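Local coordinates for protein transcription initiation factor IIB,Transcription initiation factor IIB (Methanocaldococcus vulcanius, PDB 5O9I) that forms a mini-intein with the HINT fold, which probably excises itself from its host transcription factor by protein splicing, at residues A[9-14]-A[185-190]; A[62-67]-A[152-157]; A[120-125]-A[189-194]. One frame throughout, in Å; residues are numbered along the deposited sequence.

From the N terminus, 9-14 enters the strand 11-16 and meets 185-190 near the C terminus: contact 1 closes a loop of almost the whole chain. Contact 2, between 62-67 and 152-157, is nested inside that loop. It joins the edge strand 64-68 of the sheet containing 11-16 to the start of strand 154-162 in another sheet. Contact 3 begins at 120-125, within the loop of contact 2, and ends at 189-194 beyond it, so these two cross. It shares G189 and F190 with contact 1, while strands 120-124 and 154-162 are sheet neighbours. Together the three contacts tie the chain's ends, two four-stranded sheets and the hairpin 182-185/190-193 together.

Contact 1 of 3, residues A[9-14]-A[185-190]; sequences SEPIII and AGFGGF
P11 meets F187 where strand 11-16 of the HINT fold runs past the type I beta turn G186-G189, the hairpin turn between strands 182-185 and 190-193. From CB the proline ring passes to CG, which stands 3.7 Å above the centroid of the F187 ring, close to its normal, in a CH-pi contact made over one face. The next atom, CD, comes round to G186 CA at 4.1 Å, where the proline ring closes on its own N. The two side chains cross at about a right angle. F187 CG lies anti to its carbonyl carbon (chi1 -77°), which swings the ring out from the turn towards P11. One hydrogen bond ties the backbones: G186 N to P11 O, 2.9 Å, nearly straight. The turn is closed by its own bond from G189 N to G186 O. E10 lays OE1 against G186 CA, while its other oxygen, OE2, accepts from the backbone N of R92, so the carboxylate also ties this crossing to strand 89-93. Beyond P11, I12 turns its CG2 branch to the hairpin, and this methyl rests 3.5 Å from A185 CB.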
ATOM      1  N   SER A   9      10.218   4.816  -2.118  1.00 92.26           N
ATOM      2  CA  SER A   9      11.065   4.262  -1.047  1.00 95.19           C
ATOM      3  C   SER A   9      10.334   3.408  -0.016  1.00 89.04           C
ATOM      4  O   SER A   9      10.988   2.721   0.720  1.00 88.26           O
ATOM      5  CB  SER A   9      11.818   5.381  -0.335  1.00 97.43           C
ATOM      6  OG  SER A   9      10.907   6.390   0.045  1.00103.06           O
ATOM      7  N   GLU A  10       8.998   3.419   0.012  1.00 87.16           N
ATOM      8  CA  GLU A  10       8.244   2.644   1.008  1.00 80.05           C
ATOM      9  C   GLU A  10       8.512   1.153   0.824  1.00 77.61           C
ATOM     10  O   GLU A  10       8.526   0.651  -0.301  1.00 79.80           O
ATOM     11  CB  GLU A  10       6.756   2.897   0.880  1.00 80.99           C
ATOM     12  CG  GLU A  10       6.327   4.333   1.165  1.00 85.44           C
ATOM     13  CD  GLU A  10       6.564   4.761   2.612  1.00 89.64           C
ATOM     14  OE1 GLU A  10       6.772   3.869   3.484  1.00 87.19           O
ATOM     15  OE2 GLU A  10       6.510   6.002   2.876  1.00 95.79           O
ATOM     16  N   PRO A  11       8.809   0.437   1.921  1.00 73.70           N
ATOM     17  CA  PRO A  11       9.111  -0.975   1.813  1.00 69.70           C
ATOM     18  C   PRO A  11       7.869  -1.873   1.846  1.00 64.72           C
ATOM     19  O   PRO A  11       6.813  -1.500   2.399  1.00 60.46           O
ATOM     20  CB  PRO A  11      10.016  -1.225   3.019  1.00 69.43           C
ATOM     21  CG  PRO A  11       9.554  -0.238   4.019  1.00 69.72           C
ATOM     22  CD  PRO A  11       9.069   0.952   3.285  1.00 72.81           C
ATOM     23  N   ILE A  12       8.041  -3.038   1.242  1.00 63.75           N
ATOM     24  CA  ILE A  12       7.034  -4.065   1.196  1.00 65.77           C
ATOM     25  C   ILE A  12       7.659  -5.431   1.340  1.00 63.88           C
ATOM     26  O   ILE A  12       8.746  -5.705   0.891  1.00 64.98           O
ATOM     27  CB  ILE A  12       6.217  -4.134  -0.142  1.00 69.62           C
ATOM     28  CG1 ILE A  12       7.179  -4.007  -1.315  1.00 74.95           C
ATOM     29  CG2 ILE A  12       5.103  -3.094  -0.192  1.00 68.89           C
ATOM     30  CD1 ILE A  12       6.537  -4.227  -2.658  1.00 79.75           C
ATOM     31  N   ILE A  13       6.889  -6.307   1.924  1.00 62.80           N
ATOM     32  CA  ILE A  13       7.328  -7.656   2.108  1.00 63.61           C
ATOM     33  C   ILE A  13       6.763  -8.388   0.917  1.00 64.64           C
ATOM     34  O   ILE A  13       5.559  -8.357   0.695  1.00 61.88           O
ATOM     35  CB  ILE A  13       6.785  -8.198   3.423  1.00 59.46           C
ATOM     36  CG1 ILE A  13       7.236  -7.257   4.576  1.00 58.34           C
ATOM     37  CG2 ILE A  13       7.263  -9.608   3.548  1.00 61.02           C
ATOM     38  CD1 ILE A  13       6.741  -7.569   5.970  1.00 56.32           C
ATOM     39  N   ILE A  14       7.612  -9.047   0.157  1.00 68.19           N
ATOM     40  CA  ILE A  14       7.114  -9.866  -0.930  1.00 70.39           C
ATOM     41  C   ILE A  14       7.641 -11.263  -0.813  1.00 72.49           C
ATOM     42  O   ILE A  14       8.621 -11.499  -0.101  1.00 75.41           O
ATOM     43  CB  ILE A  14       7.498  -9.272  -2.264  1.00 74.01           C
ATOM     44  CG1 ILE A  14       8.995  -9.432  -2.499  1.00 78.96           C
ATOM     45  CG2 ILE A  14       7.059  -7.798  -2.358  1.00 72.62           C
ATOM     46  CD1 ILE A  14       9.484  -8.851  -3.831  1.00 82.71           C
ATOM     47  N   ALA A 185       1.942  -1.944   3.150  1.00 55.03           N
ATOM     48  CA  ALA A 185       3.233  -1.368   2.820  1.00 59.26           C
ATOM     49  C   ALA A 185       3.587  -0.366   3.914  1.00 60.06           C
ATOM     50  O   ALA A 185       2.712   0.050   4.680  1.00 60.87           O
ATOM     51  CB  ALA A 185       3.156  -0.694   1.459  1.00 61.66           C
ATOM     52  N   GLY A 186       4.866  -0.008   3.992  1.00 60.91           N
ATOM     53  CA  GLY A 186       5.325   0.967   4.996  1.00 60.93           C
ATOM     54  C   GLY A 186       5.906   0.209   6.166  1.00 59.42           C
ATOM     55  O   GLY A 186       5.588  -0.950   6.370  1.00 55.52           O
ATOM     56  N   PHE A 187       6.790   0.848   6.921  1.00 60.76           N
ATOM     57  CA  PHE A 187       7.389   0.167   8.030  1.00 61.20           C
ATOM     58  C   PHE A 187       6.321  -0.338   8.999  1.00 61.63           C
ATOM     59  O   PHE A 187       6.370  -1.535   9.405  1.00 63.91           O
ATOM     60  CB  PHE A 187       8.471   1.007   8.707  1.00 61.46           C
ATOM     61  CG  PHE A 187       9.771   1.026   7.931  1.00 61.73           C
ATOM     62  CD1 PHE A 187      10.544  -0.133   7.803  1.00 60.71           C
ATOM     63  CD2 PHE A 187      10.203   2.168   7.311  1.00 63.77           C
ATOM     64  CE1 PHE A 187      11.732  -0.136   7.072  1.00 62.56           C
ATOM     65  CE2 PHE A 187      11.428   2.177   6.598  1.00 65.42           C
ATOM     66  CZ  PHE A 187      12.184   1.022   6.467  1.00 63.54           C
ATOM     67  N   GLY A 188       5.335   0.503   9.298  1.00 58.91           N
ATOM     68  CA  GLY A 188       4.245   0.041  10.112  1.00 58.00           C
ATOM     69  C   GLY A 188       3.170  -0.864   9.445  1.00 58.90           C
ATOM     70  O   GLY A 188       2.175  -1.234  10.112  1.00 59.87           O
ATOM     71  N   GLY A 189       3.302  -1.227   8.174  1.00 57.09           N
ATOM     72  CA  GLY A 189       2.333  -2.112   7.582  1.00 56.14           C
ATOM     73  C   GLY A 189       0.968  -1.478   7.454  1.00 57.04           C
ATOM     74  O   GLY A 189      -0.048  -2.039   7.795  1.00 58.51           O
ATOM     75  N   PHE A 190       0.954  -0.274   6.969  1.00 59.66           N
ATOM     76  CA  PHE A 190      -0.264   0.403   6.688  1.00 60.76           C
ATOM     77  C   PHE A 190      -1.001  -0.353   5.595  1.00 60.71           C
ATOM     78  O   PHE A 190      -0.387  -0.674   4.556  1.00 61.33           O
ATOM     79  CB  PHE A 190       0.066   1.767   6.137  1.00 64.26           C
ATOM     80  CG  PHE A 190       0.371   2.798   7.175  1.00 66.55           C
ATOM     81  CD1 PHE A 190       1.660   3.016   7.594  1.00 67.98           C
ATOM     82  CD2 PHE A 190      -0.632   3.664   7.622  1.00 69.02           C
ATOM     83  CE1 PHE A 190       1.937   4.032   8.532  1.00 70.27           C
ATOM     84  CE2 PHE A 190      -0.359   4.678   8.536  1.00 68.96           C
ATOM     85  CZ  PHE A 190       0.919   4.857   8.998  1.00 69.59           C
TER

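Contact 2 of 3, residues A[62-67]-A[152-157]; sequences YKFKFM and SDFIFL
K63 reaches D153 through two successive bends, chi2 -69° and chi3 -54°, which curl its chain back across the carboxylate. In D153, CG lies beside the backbone N, putting both oxygens within range of 62-67. K63 NZ and D153 OD1 form a salt bridge, modelled at 2.4 Å, a length too short to be trusted. OD2 takes the backbone N of F64 at 3.0 Å, on its anti side and somewhat out of the carboxylate plane. D153 N in turn donates to Y62 O at 3.0 Å. Above this polar seam lies an aromatic cluster of the HINT domain. F154 directs its edge at the face of F64 in an offset edge-to-face pair, planes 74° apart, whereas it meets the Y62 ring obliquely, F154 CE2 lying 3.4 Å from Y62 CG. Y62 O lies over one face of the F154 ring, and F58 adds a further edge-to-face partner. S152 OG accepts from F154 N at 3.1 Å, an ST turn that leads into strand 154-162, and is also bonded to L149 O. With K63 close by and the F64 N-H bonded to it, the D153 carboxylate would probably stay charged, its attraction adding to the D153-Y62 backbone bond between the two strand lead-ins.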
ATOM      1  N   TYR A  62     -10.388 -10.844   7.622  1.00 53.25           N
ATOM      2  CA  TYR A  62      -9.484  -9.813   8.103  1.00 53.55           C
ATOM      3  C   TYR A  62      -8.134 -10.362   8.581  1.00 51.05           C
ATOM      4  O   TYR A  62      -7.491  -9.743   9.430  1.00 49.53           O
ATOM      5  CB  TYR A  62     -10.139  -8.930   9.190  1.00 55.41           C
ATOM      6  CG  TYR A  62     -11.277  -8.024   8.824  1.00 57.81           C
ATOM      7  CD1 TYR A  62     -11.632  -7.759   7.474  1.00 59.41           C
ATOM      8  CD2 TYR A  62     -12.019  -7.410   9.848  1.00 59.60           C
ATOM      9  CE1 TYR A  62     -12.708  -6.914   7.178  1.00 60.45           C
ATOM     10  CE2 TYR A  62     -13.103  -6.571   9.554  1.00 61.33           C
ATOM     11  CZ  TYR A  62     -13.452  -6.354   8.232  1.00 63.09           C
ATOM     12  OH  TYR A  62     -14.486  -5.504   7.991  1.00 69.17           O
ATOM     13  N   LYS A  63      -7.713 -11.483   7.993  1.00 50.82           N
ATOM     14  CA  LYS A  63      -6.456 -12.111   8.285  1.00 52.41           C
ATOM     15  C   LYS A  63      -5.522 -12.008   7.100  1.00 52.32           C
ATOM     16  O   LYS A  63      -5.944 -12.182   5.974  1.00 52.59           O
ATOM     17  CB  LYS A  63      -6.686 -13.571   8.560  1.00 57.37           C
ATOM     18  CG  LYS A  63      -7.616 -13.871   9.732  1.00 62.42           C
ATOM     19  CD  LYS A  63      -7.026 -13.514  11.095  1.00 67.47           C
ATOM     20  CE  LYS A  63      -5.648 -14.187  11.304  1.00 71.23           C
ATOM     21  NZ  LYS A  63      -5.068 -13.876  12.642  1.00 72.10           N
ATOM     22  N   PHE A  64      -4.242 -11.787   7.369  1.00 50.72           N
ATOM     23  CA  PHE A  64      -3.228 -11.701   6.381  1.00 51.12           C
ATOM     24  C   PHE A  64      -2.830 -13.039   5.787  1.00 53.29           C
ATOM     25  O   PHE A  64      -2.925 -14.115   6.421  1.00 52.69           O
ATOM     26  CB  PHE A  64      -1.987 -11.005   6.925  1.00 51.64           C
ATOM     27  CG  PHE A  64      -2.196  -9.561   7.265  1.00 49.87           C
ATOM     28  CD1 PHE A  64      -2.877  -8.717   6.429  1.00 49.51           C
ATOM     29  CD2 PHE A  64      -1.696  -9.062   8.431  1.00 49.93           C
ATOM     30  CE1 PHE A  64      -3.097  -7.401   6.749  1.00 49.86           C
ATOM     31  CE2 PHE A  64      -1.867  -7.710   8.778  1.00 50.60           C
ATOM     32  CZ  PHE A  64      -2.588  -6.888   7.934  1.00 50.73           C
ATOM     33  N   LYS A  65      -2.559 -12.949   4.492  1.00 55.48           N
ATOM     34  CA  LYS A  65      -1.962 -14.056   3.736  1.00 58.02           C
ATOM     35  C   LYS A  65      -1.295 -13.545   2.449  1.00 56.19           C
ATOM     36  O   LYS A  65      -1.589 -12.444   1.935  1.00 54.75           O
ATOM     37  CB  LYS A  65      -2.959 -15.188   3.481  1.00 62.51           C
ATOM     38  CG  LYS A  65      -3.937 -15.036   2.338  1.00 66.73           C
ATOM     39  CD  LYS A  65      -4.589 -16.423   2.124  1.00 71.82           C
ATOM     40  CE  LYS A  65      -5.612 -16.486   0.981  1.00 75.51           C
ATOM     41  NZ  LYS A  65      -7.039 -16.076   1.290  1.00 74.77           N
ATOM     42  N   PHE A  66      -0.306 -14.300   2.012  1.00 56.26           N
ATOM     43  CA  PHE A  66       0.461 -13.919   0.821  1.00 57.20           C
ATOM     44  C   PHE A  66      -0.430 -14.197  -0.351  1.00 58.10           C
ATOM     45  O   PHE A  66      -1.075 -15.226  -0.365  1.00 57.35           O
ATOM     46  CB  PHE A  66       1.781 -14.678   0.712  1.00 56.60           C
ATOM     47  CG  PHE A  66       2.901 -14.003   1.436  1.00 54.74           C
ATOM     48  CD1 PHE A  66       3.568 -12.995   0.842  1.00 54.25           C
ATOM     49  CD2 PHE A  66       3.264 -14.361   2.759  1.00 54.14           C
ATOM     50  CE1 PHE A  66       4.581 -12.322   1.488  1.00 53.90           C
ATOM     51  CE2 PHE A  66       4.296 -13.720   3.401  1.00 52.48           C
ATOM     52  CZ  PHE A  66       4.953 -12.717   2.762  1.00 52.64           C
ATOM     53  N   MET A  67      -0.519 -13.243  -1.266  1.00 60.02           N
ATOM     54  CA  MET A  67      -1.365 -13.351  -2.449  1.00 63.14           C
ATOM     55  C   MET A  67      -0.680 -12.819  -3.714  1.00 64.83           C
ATOM     56  O   MET A  67       0.038 -11.785  -3.672  1.00 60.81           O
ATOM     57  CB  MET A  67      -2.577 -12.495  -2.240  1.00 63.99           C
ATOM     58  CG  MET A  67      -3.398 -12.890  -1.056  1.00 65.29           C
ATOM     59  SD  MET A  67      -4.546 -14.010  -1.781  1.00 75.29           S
ATOM     60  CE  MET A  67      -5.970 -13.166  -1.115  1.00 78.25           C
ATOM     61  N   SER A 152      -8.906  -9.961  14.088  1.00 50.61           N
ATOM     62  CA  SER A 152      -8.261  -9.562  12.871  1.00 49.23           C
ATOM     63  C   SER A 152      -6.763  -9.483  13.106  1.00 49.29           C
ATOM     64  O   SER A 152      -6.359  -9.430  14.260  1.00 50.19           O
ATOM     65  CB  SER A 152      -8.811  -8.177  12.464  1.00 48.82           C
ATOM     66  OG  SER A 152      -8.323  -7.155  13.298  1.00 46.41           O
ATOM     67  N   ASP A 153      -5.959  -9.399  12.040  1.00 45.29           N
ATOM     68  CA  ASP A 153      -4.568  -9.063  12.217  1.00 44.15           C
ATOM     69  C   ASP A 153      -4.345  -7.566  12.168  1.00 43.84           C
ATOM     70  O   ASP A 153      -3.301  -7.098  11.831  1.00 43.94           O
ATOM     71  CB  ASP A 153      -3.653  -9.740  11.159  1.00 45.30           C
ATOM     72  CG  ASP A 153      -3.673 -11.268  11.217  1.00 46.41           C
ATOM     73  OD1 ASP A 153      -3.870 -11.827  12.272  1.00 49.19           O
ATOM     74  OD2 ASP A 153      -3.425 -11.953  10.210  1.00 47.20           O
ATOM     75  N   PHE A 154      -5.346  -6.754  12.464  1.00 46.09           N
ATOM     76  CA  PHE A 154      -5.193  -5.298  12.491  1.00 45.11           C
ATOM     77  C   PHE A 154      -4.921  -4.691  13.872  1.00 45.54           C
ATOM     78  O   PHE A 154      -5.257  -5.238  14.909  1.00 44.51           O
ATOM     79  CB  PHE A 154      -6.488  -4.646  12.003  1.00 46.42           C
ATOM     80  CG  PHE A 154      -6.951  -5.097  10.661  1.00 46.04           C
ATOM     81  CD1 PHE A 154      -6.040  -5.286   9.591  1.00 47.54           C
ATOM     82  CD2 PHE A 154      -8.304  -5.292  10.439  1.00 46.27           C
ATOM     83  CE1 PHE A 154      -6.489  -5.698   8.343  1.00 48.25           C
ATOM     84  CE2 PHE A 154      -8.767  -5.702   9.213  1.00 47.06           C
ATOM     85  CZ  PHE A 154      -7.866  -5.894   8.153  1.00 47.99           C
ATOM     86  N   ILE A 155      -4.372  -3.487  13.830  1.00 45.69           N
ATOM     87  CA  ILE A 155      -4.454  -2.562  14.884  1.00 47.37           C
ATOM     88  C   ILE A 155      -5.055  -1.267  14.300  1.00 51.37           C
ATOM     89  O   ILE A 155      -4.919  -1.007  13.076  1.00 53.32           O
ATOM     90  CB  ILE A 155      -3.098  -2.276  15.531  1.00 48.24           C
ATOM     91  CG1 ILE A 155      -2.083  -1.815  14.503  1.00 48.07           C
ATOM     92  CG2 ILE A 155      -2.626  -3.534  16.241  1.00 48.71           C
ATOM     93  CD1 ILE A 155      -0.811  -1.356  15.161  1.00 48.97           C
ATOM     94  N   PHE A 156      -5.677  -0.454  15.188  1.00 52.25           N
ATOM     95  CA  PHE A 156      -6.357   0.743  14.826  1.00 54.92           C
ATOM     96  C   PHE A 156      -5.691   1.888  15.579  1.00 61.13           C
ATOM     97  O   PHE A 156      -5.671   1.888  16.792  1.00 61.38           O
ATOM     98  CB  PHE A 156      -7.833   0.582  15.194  1.00 55.32           C
ATOM     99  CG  PHE A 156      -8.414  -0.696  14.702  1.00 52.13           C
ATOM    100  CD1 PHE A 156      -8.727  -0.846  13.368  1.00 51.02           C
ATOM    101  CD2 PHE A 156      -8.523  -1.771  15.541  1.00 52.30           C
ATOM    102  CE1 PHE A 156      -9.165  -2.055  12.857  1.00 50.43           C
ATOM    103  CE2 PHE A 156      -8.950  -3.007  15.065  1.00 52.52           C
ATOM    104  CZ  PHE A 156      -9.275  -3.156  13.688  1.00 51.31           C
ATOM    105  N   LEU A 157      -5.115   2.853  14.857  1.00 64.97           N
ATOM    106  CA  LEU A 157      -4.323   3.898  15.448  1.00 68.01           C
ATOM    107  C   LEU A 157      -4.809   5.225  14.930  1.00 74.91           C
ATOM    108  O   LEU A 157      -5.358   5.284  13.808  1.00 77.38           O
ATOM    109  CB  LEU A 157      -2.842   3.698  15.096  1.00 67.48           C
ATOM    110  CG  LEU A 157      -2.126   2.505  15.770  1.00 65.90           C
ATOM    111  CD1 LEU A 157      -0.652   2.498  15.436  1.00 63.95           C
ATOM    112  CD2 LEU A 157      -2.307   2.440  17.299  1.00 67.10           C
TER

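Contact 3 of 3, residues A[120-125]-A[189-194]; sequences ILVLAK and GFVLHN
L123 and F190 lie side by side and point the same way, at the single beta bridge between strands 120-124 and 190-193 of the HINT fold. The strands run at 110° to each other, so pairing is confined to this spot. CG of L123 is anti to the carbonyl carbon (chi1 -61°), carrying the branch over the phenyl ring: CD2 stands 3.5 Å above the F190 centroid, almost on the ring normal, a CH-pi contact over the face. L121 comes at the same ring from another direction, with CD1 near the ring plane and 4.3 Å from F190 CE2. The ring is thus met by one leucine over a face and another at the edge, and V91 of strand 89-93 also touches it. V122 and V191 are set differently: their side chains cross obliquely, with V122 CG1 at 4.1 Å from V191 CG2, and F100 packs on both. The same pair is joined by a weak backbone bond, V191 N to V122 O, 3.5 Å but nearly straight. Strand 190-193 ends at H193, and N194 follows, consistent with the His-Asn pair that ends inteins; the bridge thus lies on the strand that leads to what is probably the C-terminal splice junction. L123 CA makes a CH...O contact with G189 O, and A124 CB sits 3.5 Å from that carbonyl oxygen. The stronger backbone bond ends on it too: A124 N donates to G189 O at 2.9 Å, tilted 34° from the carbonyl plane.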
ATOM      1  N   ILE A 120      -9.154   7.113  12.810  1.00 95.57           N
ATOM      2  CA  ILE A 120      -8.631   5.831  13.101  1.00 89.83           C
ATOM      3  C   ILE A 120      -8.269   5.207  11.769  1.00 83.21           C
ATOM      4  O   ILE A 120      -9.101   5.162  10.861  1.00 81.60           O
ATOM      5  CB  ILE A 120      -9.663   5.023  13.901  1.00 92.73           C
ATOM      6  CG1 ILE A 120      -9.430   5.303  15.397  1.00 95.04           C
ATOM      7  CG2 ILE A 120      -9.594   3.523  13.593  1.00 91.29           C
ATOM      8  CD1 ILE A 120     -10.657   5.169  16.272  1.00 96.78           C
ATOM      9  N   LEU A 121      -7.015   4.758  11.674  1.00 77.30           N
ATOM     10  CA  LEU A 121      -6.523   4.033  10.512  1.00 72.30           C
ATOM     11  C   LEU A 121      -6.196   2.629  10.865  1.00 66.30           C
ATOM     12  O   LEU A 121      -5.895   2.332  12.003  1.00 68.40           O
ATOM     13  CB  LEU A 121      -5.279   4.700   9.963  1.00 72.45           C
ATOM     14  CG  LEU A 121      -5.528   6.008   9.226  1.00 74.72           C
ATOM     15  CD1 LEU A 121      -4.262   6.373   8.457  1.00 76.18           C
ATOM     16  CD2 LEU A 121      -6.719   5.946   8.298  1.00 73.01           C
ATOM     17  N   VAL A 122      -6.280   1.766   9.867  1.00 65.35           N
ATOM     18  CA  VAL A 122      -6.007   0.331  10.015  1.00 59.63           C
ATOM     19  C   VAL A 122      -4.547   0.073   9.609  1.00 57.68           C
ATOM     20  O   VAL A 122      -4.089   0.537   8.548  1.00 58.89           O
ATOM     21  CB  VAL A 122      -6.944  -0.501   9.128  1.00 57.92           C
ATOM     22  CG1 VAL A 122      -6.823  -1.943   9.511  1.00 58.76           C
ATOM     23  CG2 VAL A 122      -8.388  -0.132   9.326  1.00 57.87           C
ATOM     24  N   LEU A 123      -3.824  -0.618  10.475  1.00 53.17           N
ATOM     25  CA  LEU A 123      -2.475  -1.130  10.150  1.00 52.23           C
ATOM     26  C   LEU A 123      -2.355  -2.565  10.642  1.00 49.40           C
ATOM     27  O   LEU A 123      -3.247  -3.048  11.396  1.00 46.15           O
ATOM     28  CB  LEU A 123      -1.346  -0.296  10.798  1.00 53.79           C
ATOM     29  CG  LEU A 123      -1.196   1.168  10.459  1.00 57.15           C
ATOM     30  CD1 LEU A 123      -2.153   2.082  11.229  1.00 59.00           C
ATOM     31  CD2 LEU A 123       0.263   1.594  10.711  1.00 58.35           C
ATOM     32  N   ALA A 124      -1.262  -3.192  10.217  1.00 48.17           N
ATOM     33  CA  ALA A 124      -0.873  -4.574  10.541  1.00 48.73           C
ATOM     34  C   ALA A 124      -0.440  -4.732  12.020  1.00 50.19           C
ATOM     35  O   ALA A 124       0.165  -3.858  12.606  1.00 51.45           O
ATOM     36  CB  ALA A 124       0.270  -4.976   9.613  1.00 47.79           C
ATOM     37  N   LYS A 125      -0.880  -5.815  12.628  1.00 52.88           N
ATOM     38  CA  LYS A 125      -0.476  -6.199  13.983  1.00 58.03           C
ATOM     39  C   LYS A 125       0.994  -6.482  14.135  1.00 61.00           C
ATOM     40  O   LYS A 125       1.522  -7.219  13.358  1.00 69.13           O
ATOM     41  CB  LYS A 125      -1.197  -7.457  14.461  1.00 58.16           C
ATOM     42  CG  LYS A 125      -2.329  -7.233  15.471  1.00 61.07           C
ATOM     43  CD  LYS A 125      -2.913  -8.623  15.920  1.00 61.26           C
ATOM     44  CE  LYS A 125      -4.163  -8.607  16.782  1.00 56.37           C
ATOM     45  NZ  LYS A 125      -5.118  -7.613  16.197  1.00 57.57           N
ATOM     46  N   GLY A 189       3.302  -1.227   8.174  1.00 57.09           N
ATOM     47  CA  GLY A 189       2.333  -2.112   7.582  1.00 56.14           C
ATOM     48  C   GLY A 189       0.968  -1.478   7.454  1.00 57.04           C
ATOM     49  O   GLY A 189      -0.048  -2.039   7.795  1.00 58.51           O
ATOM     50  N   PHE A 190       0.954  -0.274   6.969  1.00 59.66           N
ATOM     51  CA  PHE A 190      -0.264   0.403   6.688  1.00 60.76           C
ATOM     52  C   PHE A 190      -1.001  -0.353   5.595  1.00 60.71           C
ATOM     53  O   PHE A 190      -0.387  -0.674   4.556  1.00 61.33           O
ATOM     54  CB  PHE A 190       0.066   1.767   6.137  1.00 64.26           C
ATOM     55  CG  PHE A 190       0.371   2.798   7.175  1.00 66.55           C
ATOM     56  CD1 PHE A 190       1.660   3.016   7.594  1.00 67.98           C
ATOM     57  CD2 PHE A 190      -0.632   3.664   7.622  1.00 69.02           C
ATOM     58  CE1 PHE A 190       1.937   4.032   8.532  1.00 70.27           C
ATOM     59  CE2 PHE A 190      -0.359   4.678   8.536  1.00 68.96           C
ATOM     60  CZ  PHE A 190       0.919   4.857   8.998  1.00 69.59           C
ATOM     61  N   VAL A 191      -2.299  -0.577   5.793  1.00 59.22           N
ATOM     62  CA  VAL A 191      -3.114  -1.278   4.768  1.00 61.05           C
ATOM     63  C   VAL A 191      -3.622  -0.317   3.679  1.00 66.55           C
ATOM     64  O   VAL A 191      -4.311   0.671   3.987  1.00 71.23           O
ATOM     65  CB  VAL A 191      -4.366  -1.912   5.367  1.00 57.07           C
ATOM     66  CG1 VAL A 191      -5.073  -2.754   4.340  1.00 56.19           C
ATOM     67  CG2 VAL A 191      -3.993  -2.722   6.611  1.00 57.31           C
ATOM     68  N   LEU A 192      -3.330  -0.620   2.419  1.00 68.84           N
ATOM     69  CA  LEU A 192      -3.715   0.228   1.296  1.00 71.62           C
ATOM     70  C   LEU A 192      -4.802  -0.441   0.514  1.00 72.88           C
ATOM     71  O   LEU A 192      -4.775  -1.660   0.404  1.00 74.10           O
ATOM     72  CB  LEU A 192      -2.515   0.378   0.377  1.00 75.01           C
ATOM     73  CG  LEU A 192      -1.465   1.465   0.703  1.00 76.20           C
ATOM     74  CD1 LEU A 192      -1.456   1.899   2.155  1.00 75.64           C
ATOM     75  CD2 LEU A 192      -0.071   0.976   0.407  1.00 75.86           C
ATOM     76  N   HIS A 193      -5.746   0.338  -0.021  1.00 74.52           N
ATOM     77  CA  HIS A 193      -6.883  -0.173  -0.863  1.00 77.93           C
ATOM     78  C   HIS A 193      -6.744   0.181  -2.333  1.00 75.78           C
ATOM     79  O   HIS A 193      -6.422   1.329  -2.671  1.00 74.97           O
ATOM     80  CB  HIS A 193      -8.204   0.436  -0.392  1.00 80.81           C
ATOM     81  CG  HIS A 193      -9.400  -0.055  -1.148  1.00 84.26           C
ATOM     82  ND1 HIS A 193      -9.775  -1.386  -1.189  1.00 87.74           N
ATOM     83  CD2 HIS A 193     -10.318   0.612  -1.884  1.00 84.58           C
ATOM     84  CE1 HIS A 193     -10.864  -1.517  -1.929  1.00 84.00           C
ATOM     85  NE2 HIS A 193     -11.221  -0.318  -2.354  1.00 83.51           N
ATOM     86  N   ASN A 194      -7.037  -0.775  -3.206  1.00 75.02           N
ATOM     87  CA  ASN A 194      -6.922  -0.552  -4.679  1.00 76.75           C
ATOM     88  C   ASN A 194      -8.067   0.298  -5.276  1.00 74.86           C
ATOM     89  O   ASN A 194      -9.222   0.085  -4.938  1.00 70.06           O
ATOM     90  CB  ASN A 194      -6.820  -1.912  -5.403  1.00 74.51           C
ATOM     91  CG  ASN A 194      -5.404  -2.482  -5.395  1.00 75.48           C
ATOM     92  OD1 ASN A 194      -4.422  -1.796  -4.989  1.00 73.25           O
ATOM     93  ND2 ASN A 194      -5.277  -3.753  -5.868  1.00 72.75           N
TER